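Local coordinates for protein polyketide synthase PksR (Bacillus subtilis, PDB 4U3V) that is a multifunctional synthase that takes part in making the antibiotic polyketide bacillaene, here represented by its double-hotdog enoyl-isomerase domain, at residues D33-T36 / Y37-Y41; R51-V54 / G55-G59. All coordinates share one frame; numbering follows the deposited sequence.

Interaction 1: D33-T36 / Y37-Y41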
loop_
_atom_site.group_PDB
_atom_site.type_symbol
_atom_site.label_atom_id
_atom_site.label_comp_id
_atom_site.label_asym_id
_atom_site.label_seq_id
_atom_site.Cartn_x
_atom_site.Cartn_y
_atom_site.Cartn_z
ATOM N N ASP A 33 10.375 -1.178 -12.998
ATOM C CA ASP A 33 11.067 -0.245 -12.107
ATOM C C ASP A 33 12.315 -0.996 -11.581
ATOM O O ASP A 33 12.465 -2.201 -11.776
ATOM C CB ASP A 33 10.128 0.196 -10.937
ATOM C CG ASP A 33 10.555 1.537 -10.274
ATOM O OD1 ASP A 33 11.666 2.059 -10.547
ATOM O OD2 ASP A 33 9.775 2.090 -9.456
ATOM N N GLN A 34 13.192 -0.272 -10.904
ATOM C CA GLN A 34 14.426 -0.874 -10.372
ATOM C C GLN A 34 14.681 -0.230 -9.024
ATOM O O GLN A 34 14.485 0.970 -8.847
ATOM C CB GLN A 34 15.646 -0.550 -11.242
ATOM C CG GLN A 34 15.635 -1.109 -12.636
ATOM C CD GLN A 34 17.036 -1.107 -13.220
ATOM O OE1 GLN A 34 17.896 -0.343 -12.790
ATOM N NE2 GLN A 34 17.258 -1.963 -14.196
ATOM N N PHE A 35 15.182 -1.032 -8.090
ATOM C CA PHE A 35 15.425 -0.540 -6.719
ATOM C C PHE A 35 16.834 -0.941 -6.311
ATOM O O PHE A 35 17.228 -2.096 -6.462
ATOM C CB PHE A 35 14.424 -1.147 -5.735
ATOM C CG PHE A 35 13.033 -0.682 -5.968
ATOM C CD1 PHE A 35 12.621 0.529 -5.440
ATOM C CD2 PHE A 35 12.195 -1.364 -6.849
ATOM C CE1 PHE A 35 11.325 1.021 -5.698
ATOM C CE2 PHE A 35 10.910 -0.868 -7.111
ATOM C CZ PHE A 35 10.488 0.324 -6.553
ATOM N N THR A 36 17.586 0.023 -5.805
ATOM C CA THR A 36 19.004 -0.242 -5.480
ATOM C C THR A 36 19.234 -0.203 -3.952
ATOM O O THR A 36 18.500 0.439 -3.201
ATOM C CB THR A 36 19.906 0.768 -6.207
ATOM O OG1 THR A 36 21.280 0.354 -6.096
ATOM C CG2 THR A 36 19.751 2.149 -5.633
ATOM N N TYR A 37 20.248 -0.919 -3.476
ATOM C CA TYR A 37 20.461 -1.092 -2.038
ATOM C C TYR A 37 20.476 0.250 -1.335
ATOM O O TYR A 37 19.917 0.403 -0.245
ATOM C CB TYR A 37 21.803 -1.800 -1.784
ATOM C CG TYR A 37 22.092 -2.089 -0.331
ATOM C CD1 TYR A 37 21.452 -3.148 0.327
ATOM C CD2 TYR A 37 23.091 -1.391 0.357
ATOM C CE1 TYR A 37 21.743 -3.456 1.646
ATOM C CE2 TYR A 37 23.352 -1.665 1.697
ATOM C CZ TYR A 37 22.684 -2.701 2.323
ATOM O OH TYR A 37 22.990 -3.053 3.626
ATOM N N ASP A 38 21.176 1.208 -1.917
ATOM C CA ASP A 38 21.516 2.420 -1.175
ATOM C C ASP A 38 20.482 3.549 -1.234
ATOM O O ASP A 38 20.674 4.563 -0.586
ATOM C CB ASP A 38 22.865 2.978 -1.623
ATOM C CG ASP A 38 24.040 2.160 -1.119
ATOM O OD1 ASP A 38 23.887 1.430 -0.117
ATOM O OD2 ASP A 38 25.126 2.246 -1.735
ATOM N N GLU A 39 19.433 3.433 -2.046
ATOM C CA GLU A 39 18.498 4.558 -2.155
ATOM C C GLU A 39 17.520 4.637 -0.942
ATOM O O GLU A 39 17.279 3.628 -0.265
ATOM C CB GLU A 39 17.725 4.471 -3.472
ATOM C CG GLU A 39 16.753 3.308 -3.527
ATOM C CD GLU A 39 15.960 3.333 -4.808
ATOM O OE1 GLU A 39 16.276 2.533 -5.715
ATOM O OE2 GLU A 39 15.070 4.208 -4.944
ATOM N N PRO A 40 16.990 5.840 -0.638
ATOM C CA PRO A 40 16.215 5.999 0.612
ATOM C C PRO A 40 14.961 5.108 0.697
ATOM O O PRO A 40 14.646 4.598 1.762
ATOM C CB PRO A 40 15.822 7.484 0.601
ATOM C CG PRO A 40 16.872 8.158 -0.225
ATOM C CD PRO A 40 17.389 7.139 -1.216
ATOM N N TYR A 41 14.323 4.825 -0.440
ATOM C CA TYR A 41 13.172 3.900 -0.443
ATOM C C TYR A 41 13.537 2.503 0.102
ATOM O O TYR A 41 12.704 1.825 0.711
ATOM C CB TYR A 41 12.637 3.785 -1.868
ATOM C CG TYR A 41 11.289 3.089 -1.979
ATOM C CD1 TYR A 41 10.114 3.815 -1.885
ATOM C CD2 TYR A 41 11.206 1.713 -2.204
ATOM C CE1 TYR A 41 8.881 3.194 -2.042
ATOM C CE2 TYR A 41 9.985 1.092 -2.403
ATOM C CZ TYR A 41 8.823 1.836 -2.285
ATOM O OH TYR A 41 7.589 1.237 -2.530
HETATM O O HOH W 1 16.076 3.210 -8.322
HETATM O O HOH W 2 23.104 0.966 -4.395
#
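The carboxylate of E39 reaches back to the last residue of strand 31-36: OE1 accepts the backbone N-H of T36 through its anti lone pair, at 2.8 Å from T36 N and nearly straight (167°). The turn itself is of type I, running from T36 to E39, and the bond that closes it, from E39 N to T36 O, is weak at 3.3 Å. E39 can fold back this way because its CG lies between the backbone N and the carbonyl carbon (chi1 69°), while the chain beyond CG is extended and passes T36 obliquely. E39 CB and CG both pass 3.8 Å from T36 CG2, and E39 OE1 ends 3.5 Å from the same methyl. The other oxygen, OE2, is bonded to H199 NE2. OE1 receives a second bond, from a water 2.7 Å from E39 OE1 that also donates to Q34 O, so the amide and water at OE1 and the imidazole at OE2 together hold the rotation of the carboxylate. Another water bridges T36 OG1 and D38 N, and T36 OG1 is also bonded to T94 OG1.

The rings of F35 and Y41 lie nearly parallel, their planes 29° apart, but slid so far that they barely overlap; F35 CE1 comes within 3.6 Å of Y41 CE2. H199 stacks on F35, and its ND1 is hydrogen-bonded to D33 OD2. The strand 31-36 pairs antiparallel with strand 94-102 and is an edge strand within this chain; the turn carries the chain from it into the short helix 40-43, with E39 at the N-cap position.

Interaction 2: R51-V54 / G55-G59; sequences RVLV and GATYG
V54 O faces the first turn of the helix that follows it and takes two bonds from T57, whose backbone N lies 3.1 Å from V54 O, above the carbonyl plane. The T57 hydroxyl gives the second: OG1 donates to V54 O at 2.8 Å, this time in the carbonyl plane. With chi1 at -52°, T57 holds OG1 beside its own backbone N, which brings both donors to the one oxygen. The same hydroxyl also bonds to Y41 OH, leaving it gripped between the turn and a neighbouring aromatic residue.

Apolar groups close in around OG1. V54 CG2 sits 3.5 Å from T57 OG1, and L53 crosses T57 at about a right angle, its CG 3.6 Å from that oxygen. A water donates to L53 O (2.6 Å) and bonds to Y58 OH, linking that hydroxyl to the backbone ahead of the helix. The hydrogen bond from Y58 N to G55 O then carries the winding onward. Strand 50-52 thus gives way to helix 56-69, consistent with the long central helix that a hotdog fold wraps in its sheet.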
loop_
_atom_site.group_PDB
_atom_site.type_symbol
_atom_site.label_atom_id
_atom_site.label_comp_id
_atom_site.label_asym_id
_atom_site.label_seq_id
_atom_site.Cartn_x
_atom_site.Cartn_y
_atom_site.Cartn_z
ATOM N N ARG A 51 17.350 -5.412 4.200
ATOM C CA ARG A 51 16.532 -4.429 3.455
ATOM C C ARG A 51 15.517 -5.133 2.564
ATOM O O ARG A 51 15.896 -5.849 1.643
ATOM C CB ARG A 51 17.451 -3.511 2.686
ATOM C CG ARG A 51 18.398 -2.795 3.644
ATOM C CD ARG A 51 18.930 -1.495 3.105
ATOM N NE ARG A 51 20.074 -1.039 3.909
ATOM C CZ ARG A 51 20.926 -0.080 3.549
ATOM N NH1 ARG A 51 20.801 0.544 2.377
ATOM N NH2 ARG A 51 21.916 0.268 4.365
ATOM N N VAL A 52 14.243 -5.090 2.953
ATOM C CA VAL A 52 13.197 -5.851 2.282
ATOM C C VAL A 52 12.293 -4.855 1.561
ATOM O O VAL A 52 11.878 -3.864 2.160
ATOM C CB VAL A 52 12.343 -6.602 3.322
ATOM C CG1 VAL A 52 11.107 -7.226 2.680
ATOM C CG2 VAL A 52 13.187 -7.633 4.080
ATOM N N LEU A 53 12.082 -5.024 0.254
ATOM C CA LEU A 53 11.283 -4.020 -0.467
ATOM C C LEU A 53 9.884 -3.966 0.155
ATOM O O LEU A 53 9.261 -5.014 0.397
ATOM C CB LEU A 53 11.195 -4.409 -1.954
ATOM C CG LEU A 53 10.636 -3.345 -2.901
ATOM C CD1 LEU A 53 11.584 -2.155 -2.944
ATOM C CD2 LEU A 53 10.515 -3.967 -4.286
ATOM N N VAL A 54 9.369 -2.751 0.414
ATOM C CA VAL A 54 8.091 -2.674 1.102
ATOM C C VAL A 54 6.986 -3.281 0.228
ATOM O O VAL A 54 6.955 -3.071 -0.996
ATOM C CB VAL A 54 7.716 -1.238 1.516
ATOM C CG1 VAL A 54 8.616 -0.744 2.639
ATOM C CG2 VAL A 54 7.747 -0.308 0.313
ATOM N N GLY A 55 6.080 -4.027 0.854
ATOM C CA GLY A 55 4.966 -4.659 0.116
ATOM C C GLY A 55 4.042 -3.670 -0.607
ATOM O O GLY A 55 3.443 -3.996 -1.636
ATOM N N ALA A 56 3.992 -2.441 -0.094
ATOM C CA ALA A 56 3.272 -1.339 -0.750
ATOM C C ALA A 56 3.653 -1.098 -2.226
ATOM O O ALA A 56 2.869 -0.525 -2.993
ATOM C CB ALA A 56 3.448 -0.059 0.095
ATOM N N THR A 57 4.878 -1.483 -2.604
ATOM C CA THR A 57 5.344 -1.325 -3.959
ATOM C C THR A 57 4.401 -2.007 -4.943
ATOM O O THR A 57 4.149 -1.528 -6.033
ATOM C CB THR A 57 6.774 -1.898 -4.100
ATOM O OG1 THR A 57 7.620 -1.331 -3.069
ATOM C CG2 THR A 57 7.356 -1.529 -5.469
ATOM N N TYR A 58 3.926 -3.186 -4.575
ATOM C CA TYR A 58 3.266 -4.066 -5.546
ATOM C C TYR A 58 1.930 -3.541 -6.060
ATOM O O TYR A 58 1.671 -3.626 -7.269
ATOM C CB TYR A 58 3.123 -5.473 -4.980
ATOM C CG TYR A 58 4.408 -6.039 -4.496
ATOM C CD1 TYR A 58 5.524 -6.012 -5.315
ATOM C CD2 TYR A 58 4.516 -6.624 -3.227
ATOM C CE1 TYR A 58 6.738 -6.467 -4.861
ATOM C CE2 TYR A 58 5.731 -7.111 -2.777
ATOM C CZ TYR A 58 6.829 -7.037 -3.608
ATOM O OH TYR A 58 8.040 -7.515 -3.199
ATOM N N GLY A 59 1.085 -3.005 -5.169
ATOM C CA GLY A 59 -0.210 -2.440 -5.617
ATOM C C GLY A 59 0.031 -1.253 -6.560
ATOM O O GLY A 59 -0.670 -1.081 -7.570
HETATM O O HOH W 3 9.087 -7.428 -0.623
#

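How the interactions relate
Interactions 1 and 2 follow one another along the chain, both within the predicted N-terminal hotdog, and their centres are about 11 Å apart. Each marks a passage from strand to helix: residues 33-41 lead from strand 31-36 into helix 40-43, and residues 51-59 from strand 50-52 into helix 56-69. Two probable hydrogen bonds join them, Y41 OH to T57 OG1 at 2.6 Å and R51 NH1 to Y37 O at 2.8 Å, and Y41 also packs on L53 and V54. The centre of interaction 1 is about 17 Å from that of the chain, that of interaction 2 about 8 Å, so the edge strand and its turn are tied to the start of helix 56-69.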